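Local coordinates for peptidyl tryptophan dihydroxylase (Pseudomonas putida, PDB 7CTQ), which uses FAD to dihydroxylate a peptidyl tryptophan, a step essential for making the tryptophylquinone cofactor of quinohemoprotein amine dehydrogenase, at residues 151-156 / 309-314; 289-294 / 300-305. All coordinates share one frame; numbering follows the deposited sequence.

Interaction 1 (151-156 / 309-314); sequences DRLRGP and RIEQLF
Arg152 sends CG anti to its backbone nitrogen (chi1 -176°), and Glu311 on the helix has its CG likewise anti. The Arg152 chain then bends at chi2, and that of Glu311 runs on extended. Together they bring NE to OE2. The two side chains cross at about a right angle. Arg152 NE gives a hydrogen bond to Glu311 OE2 at 3.0 Å, nearly straight at 163°, and the pair is a salt bridge. The acceptor lies in the guanidinium plane. NE comes to OE2 on the syn side but tilted out of the carboxylate plane; the two flat groups are turned 69° apart. Water 1 bridges the same partners: it accepts from Arg152 NH2 at 2.6 Å and donates to Glu311 OE2 at 2.8 Å. Two bonds thus hold OE2, one direct and one through water. Replacing Glu311 by alanine would probably leave Arg152 NE and the bridging water without their shared acceptor, and the guanidinium freer to swing.

Beside the polar pair is an apolar one. Leu153 sets CB 4.0 Å and CD1 3.9 Å from CE2 of Phe314, with the methyl oblique to the ring. Met265 of strand 265-266 also touches this ring.

Arg152 and Leu153 both hydrogen-bond through their backbones to Leu248, and both face it, as in a classic beta bulge. The contact therefore docks the bulged edge strand 153-154 of a small three-stranded antiparallel sheet onto helix 299-327.

Interaction 2 (289-294 / 300-305); sequences INTLLR and GLARQF
Ala302 CB is the meeting point of this contact. Thr291 and Leu292, neighbours on helix 285-294, both touch this methyl. Thr291 brings its CB to 4.0 Å from Ala302 CB, with its methyl CG2 close behind at 4.1 Å. Leu292 adds CD2, also 4.0 Å from Ala302 CB. The alanine methyl points at the other helix and is met by two branched side chains. The backbones can come near each other here: the CA atoms of Thr291 and Ala302 are 6.5 Å apart.

The torsions of Thr291 separate its two branches. CG2 is anti to the backbone nitrogen and joins the packing. OG1 stands beside that nitrogen (chi1 -46°) and turns to other partners. It is hydrogen-bonded to the carbonyl oxygen of Val287, one turn back in the same helix, and to the backbone nitrogen of Val371 in strand 370-378. These two bonds are likely to fix the rotation of the side chain, which leaves CG2 on the Ala302 side. The CB of Leu292 is set off to the flank of the contact, and its CD2 is the atom that gets to Ala302. The Leu292 side chain also touches Phe137 of strand 137-140.

The contact joins two consecutive helices, 285-294 and 299-327, which pack on each other across a short connection. The first of them also lies against strands 137-140 and 370-378.

All three touching residues are buried, and no hydrogen bond joins the two segments. The contact rests on van der Waals packing of aliphatic carbon, while the one buried hydroxyl finds its polar partners elsewhere.

How the interactions relate
The two interactions share helix 299-327. Interaction 2 uses its first turns, at 300-305, and interaction 1 uses 309-314, farther along. Their centres lie about 20 Å apart, and no other touch joins them. Along the chain, 151-156 comes first, then 289-294, 300-305 and 309-314. Interaction 2 is thus a short-range link between successive helices, while interaction 1 bridges more than 150 residues. One long helix is therefore held near its start by helix 285-294 and later by the small sheet with strand 153-154. At interaction 1 the side chain of Phe314 is about 11 Å from FAD.

Interaction 1 (151-156 / 309-314)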
# COMPACT_ATOMS: atom_id res chain seq x y z
N ASP A 151 13.95 -2.53 9.76
CA ASP A 151 12.72 -1.76 9.70
C ASP A 151 12.98 -0.33 10.17
O ASP A 151 13.72 -0.11 11.13
CB ASP A 151 11.63 -2.39 10.56
CG ASP A 151 11.39 -3.85 10.22
OD1 ASP A 151 11.68 -4.26 9.07
OD2 ASP A 151 10.91 -4.57 11.11
N ARG A 152 12.37 0.63 9.47
CA ARG A 152 12.29 2.00 9.98
C ARG A 152 11.25 2.11 11.09
O ARG A 152 11.48 2.77 12.10
CB ARG A 152 11.96 2.96 8.85
CG ARG A 152 11.95 4.41 9.27
CD ARG A 152 12.56 5.26 8.17
NE ARG A 152 12.75 6.66 8.59
CZ ARG A 152 13.86 7.14 9.14
NH1 ARG A 152 14.92 6.36 9.35
NH2 ARG A 152 13.92 8.42 9.47
N LEU A 153 10.09 1.47 10.91
CA LEU A 153 9.07 1.37 11.94
C LEU A 153 8.43 -0.00 11.86
O LEU A 153 8.31 -0.59 10.78
CB LEU A 153 7.97 2.42 11.78
CG LEU A 153 8.40 3.84 12.04
CD1 LEU A 153 7.35 4.78 11.47
CD2 LEU A 153 8.59 4.03 13.54
N ARG A 154 7.97 -0.49 13.02
CA ARG A 154 7.33 -1.79 13.11
C ARG A 154 6.23 -1.69 14.15
O ARG A 154 6.50 -1.28 15.29
CB ARG A 154 8.33 -2.89 13.48
CG ARG A 154 7.80 -4.28 13.21
CD ARG A 154 8.84 -5.36 13.43
NE ARG A 154 8.26 -6.66 13.08
CZ ARG A 154 8.42 -7.26 11.91
NH1 ARG A 154 7.82 -8.43 11.68
NH2 ARG A 154 9.19 -6.71 10.97
N GLY A 155 5.01 -2.02 13.76
CA GLY A 155 3.89 -1.95 14.68
C GLY A 155 3.76 -3.22 15.49
O GLY A 155 4.60 -4.13 15.42
N PRO A 156 2.68 -3.32 16.26
CA PRO A 156 2.42 -4.53 17.06
C PRO A 156 2.50 -5.76 16.18
O PRO A 156 1.87 -5.82 15.12
CB PRO A 156 1.00 -4.31 17.59
CG PRO A 156 0.76 -2.84 17.47
CD PRO A 156 1.54 -2.38 16.28
N ARG A 309 8.01 10.32 1.12
CA ARG A 309 6.67 9.98 0.66
C ARG A 309 6.22 8.64 1.24
O ARG A 309 5.11 8.52 1.79
CB ARG A 309 6.60 9.95 -0.87
CG ARG A 309 5.29 9.35 -1.42
CD ARG A 309 5.14 9.48 -2.95
NE ARG A 309 3.98 8.73 -3.45
CZ ARG A 309 2.73 9.17 -3.38
NH1 ARG A 309 2.47 10.36 -2.85
NH2 ARG A 309 1.73 8.44 -3.86
N ILE A 310 7.08 7.61 1.14
CA ILE A 310 6.72 6.29 1.64
C ILE A 310 6.40 6.34 3.14
O ILE A 310 5.44 5.73 3.61
CB ILE A 310 7.84 5.27 1.35
CG1 ILE A 310 7.99 5.02 -0.16
CG2 ILE A 310 7.60 3.98 2.08
CD1 ILE A 310 6.70 4.66 -0.85
N GLU A 311 7.22 7.06 3.91
CA GLU A 311 6.97 7.13 5.34
C GLU A 311 5.65 7.83 5.65
O GLU A 311 4.86 7.36 6.47
CB GLU A 311 8.15 7.81 6.05
CG GLU A 311 7.90 8.05 7.53
CD GLU A 311 9.18 8.24 8.34
OE1 GLU A 311 9.06 8.44 9.56
OE2 GLU A 311 10.29 8.18 7.76
N GLN A 312 5.38 8.95 4.96
CA GLN A 312 4.11 9.64 5.21
C GLN A 312 2.91 8.79 4.80
O GLN A 312 1.89 8.75 5.51
CB GLN A 312 4.11 11.00 4.51
CG GLN A 312 5.08 11.97 5.14
CD GLN A 312 4.86 12.16 6.64
OE1 GLN A 312 5.73 11.85 7.47
NE2 GLN A 312 3.68 12.65 7.00
N LEU A 313 3.00 8.08 3.66
CA LEU A 313 1.94 7.16 3.27
C LEU A 313 1.72 6.11 4.36
O LEU A 313 0.59 5.90 4.82
CB LEU A 313 2.26 6.48 1.93
CG LEU A 313 2.17 7.25 0.60
CD1 LEU A 313 2.63 6.36 -0.56
CD2 LEU A 313 0.77 7.78 0.32
N PHE A 314 2.80 5.44 4.79
CA PHE A 314 2.72 4.43 5.84
C PHE A 314 1.99 4.96 7.06
O PHE A 314 1.08 4.32 7.59
CB PHE A 314 4.13 3.97 6.24
CG PHE A 314 4.16 3.04 7.43
CD1 PHE A 314 3.90 1.68 7.29
CD2 PHE A 314 4.47 3.53 8.70
CE1 PHE A 314 3.95 0.83 8.38
CE2 PHE A 314 4.51 2.70 9.79
CZ PHE A 314 4.24 1.34 9.64
O HOH W 1 11.71 9.75 9.55

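Interaction 2 (289-294 / 300-305)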
# COMPACT_ATOMS: atom_id res chain seq x y z
N ILE A 289 12.75 7.02 -10.39
CA ILE A 289 13.65 6.27 -11.27
C ILE A 289 14.13 7.14 -12.42
O ILE A 289 15.33 7.19 -12.74
CB ILE A 289 12.93 5.00 -11.77
CG1 ILE A 289 12.56 4.13 -10.57
CG2 ILE A 289 13.77 4.21 -12.80
CD1 ILE A 289 11.61 3.00 -10.88
N ASN A 290 13.20 7.87 -13.06
CA ASN A 290 13.55 8.76 -14.16
C ASN A 290 14.62 9.76 -13.74
O ASN A 290 15.56 10.05 -14.50
CB ASN A 290 12.29 9.46 -14.66
CG ASN A 290 12.54 10.31 -15.88
OD1 ASN A 290 13.06 9.83 -16.89
ND2 ASN A 290 12.17 11.59 -15.80
N THR A 291 14.52 10.28 -12.51
CA THR A 291 15.56 11.17 -12.00
C THR A 291 16.85 10.41 -11.78
O THR A 291 17.93 10.89 -12.15
CB THR A 291 15.10 11.85 -10.71
OG1 THR A 291 13.76 12.34 -10.88
CG2 THR A 291 16.04 13.03 -10.37
N LEU A 292 16.77 9.20 -11.22
CA LEU A 292 17.97 8.46 -10.90
C LEU A 292 18.77 8.13 -12.16
O LEU A 292 20.00 8.03 -12.10
CB LEU A 292 17.60 7.19 -10.13
CG LEU A 292 17.15 7.40 -8.67
CD1 LEU A 292 16.71 6.10 -8.04
CD2 LEU A 292 18.24 8.05 -7.82
N LEU A 293 18.09 8.00 -13.30
CA LEU A 293 18.70 7.61 -14.56
C LEU A 293 19.09 8.79 -15.44
O LEU A 293 20.17 8.77 -16.04
CB LEU A 293 17.75 6.69 -15.33
CG LEU A 293 17.48 5.36 -14.61
CD1 LEU A 293 16.40 4.56 -15.31
CD2 LEU A 293 18.75 4.55 -14.49
N ARG A 294 18.24 9.82 -15.54
CA ARG A 294 18.49 10.99 -16.38
C ARG A 294 19.30 12.08 -15.69
O ARG A 294 20.06 12.79 -16.37
CB ARG A 294 17.17 11.60 -16.85
CG ARG A 294 16.33 10.71 -17.76
CD ARG A 294 17.18 10.03 -18.82
NE ARG A 294 16.32 9.51 -19.88
CZ ARG A 294 16.52 8.36 -20.52
NH1 ARG A 294 17.57 7.60 -20.23
NH2 ARG A 294 15.66 7.98 -21.47
N GLY A 300 20.43 12.19 -4.45
CA GLY A 300 20.11 12.51 -3.06
C GLY A 300 18.70 13.05 -2.93
O GLY A 300 17.91 12.59 -2.09
N LEU A 301 18.35 14.03 -3.77
CA LEU A 301 17.00 14.58 -3.75
C LEU A 301 15.97 13.51 -4.09
O LEU A 301 14.94 13.38 -3.43
CB LEU A 301 16.87 15.74 -4.72
CG LEU A 301 17.67 17.01 -4.42
CD1 LEU A 301 17.62 17.97 -5.62
CD2 LEU A 301 17.14 17.67 -3.15
N ALA A 302 16.24 12.73 -5.14
CA ALA A 302 15.30 11.70 -5.54
C ALA A 302 15.12 10.67 -4.44
O ALA A 302 14.01 10.19 -4.20
CB ALA A 302 15.76 11.04 -6.85
N ARG A 303 16.21 10.31 -3.76
CA ARG A 303 16.09 9.31 -2.70
C ARG A 303 15.27 9.86 -1.54
O ARG A 303 14.40 9.17 -1.01
CB ARG A 303 17.47 8.86 -2.21
CG ARG A 303 18.26 8.01 -3.23
CD ARG A 303 19.77 7.95 -2.91
NE ARG A 303 20.03 7.00 -1.84
CZ ARG A 303 21.24 6.53 -1.52
NH1 ARG A 303 21.36 5.66 -0.53
NH2 ARG A 303 22.32 6.93 -2.19
N GLN A 304 15.53 11.12 -1.17
CA GLN A 304 14.77 11.73 -0.09
C GLN A 304 13.30 11.85 -0.46
O GLN A 304 12.42 11.60 0.38
CB GLN A 304 15.35 13.11 0.25
CG GLN A 304 14.60 13.80 1.39
CD GLN A 304 15.11 15.21 1.67
OE1 GLN A 304 16.24 15.53 1.34
NE2 GLN A 304 14.26 16.05 2.27
N PHE A 305 13.01 12.18 -1.71
CA PHE A 305 11.62 12.29 -2.13
C PHE A 305 10.88 10.97 -1.92
O PHE A 305 9.76 10.95 -1.37
CB PHE A 305 11.54 12.74 -3.60
CG PHE A 305 10.14 13.01 -4.05
CD1 PHE A 305 9.35 11.98 -4.57
CD2 PHE A 305 9.59 14.28 -3.93
CE1 PHE A 305 8.04 12.21 -4.95
CE2 PHE A 305 8.28 14.52 -4.33
CZ PHE A 305 7.50 13.48 -4.83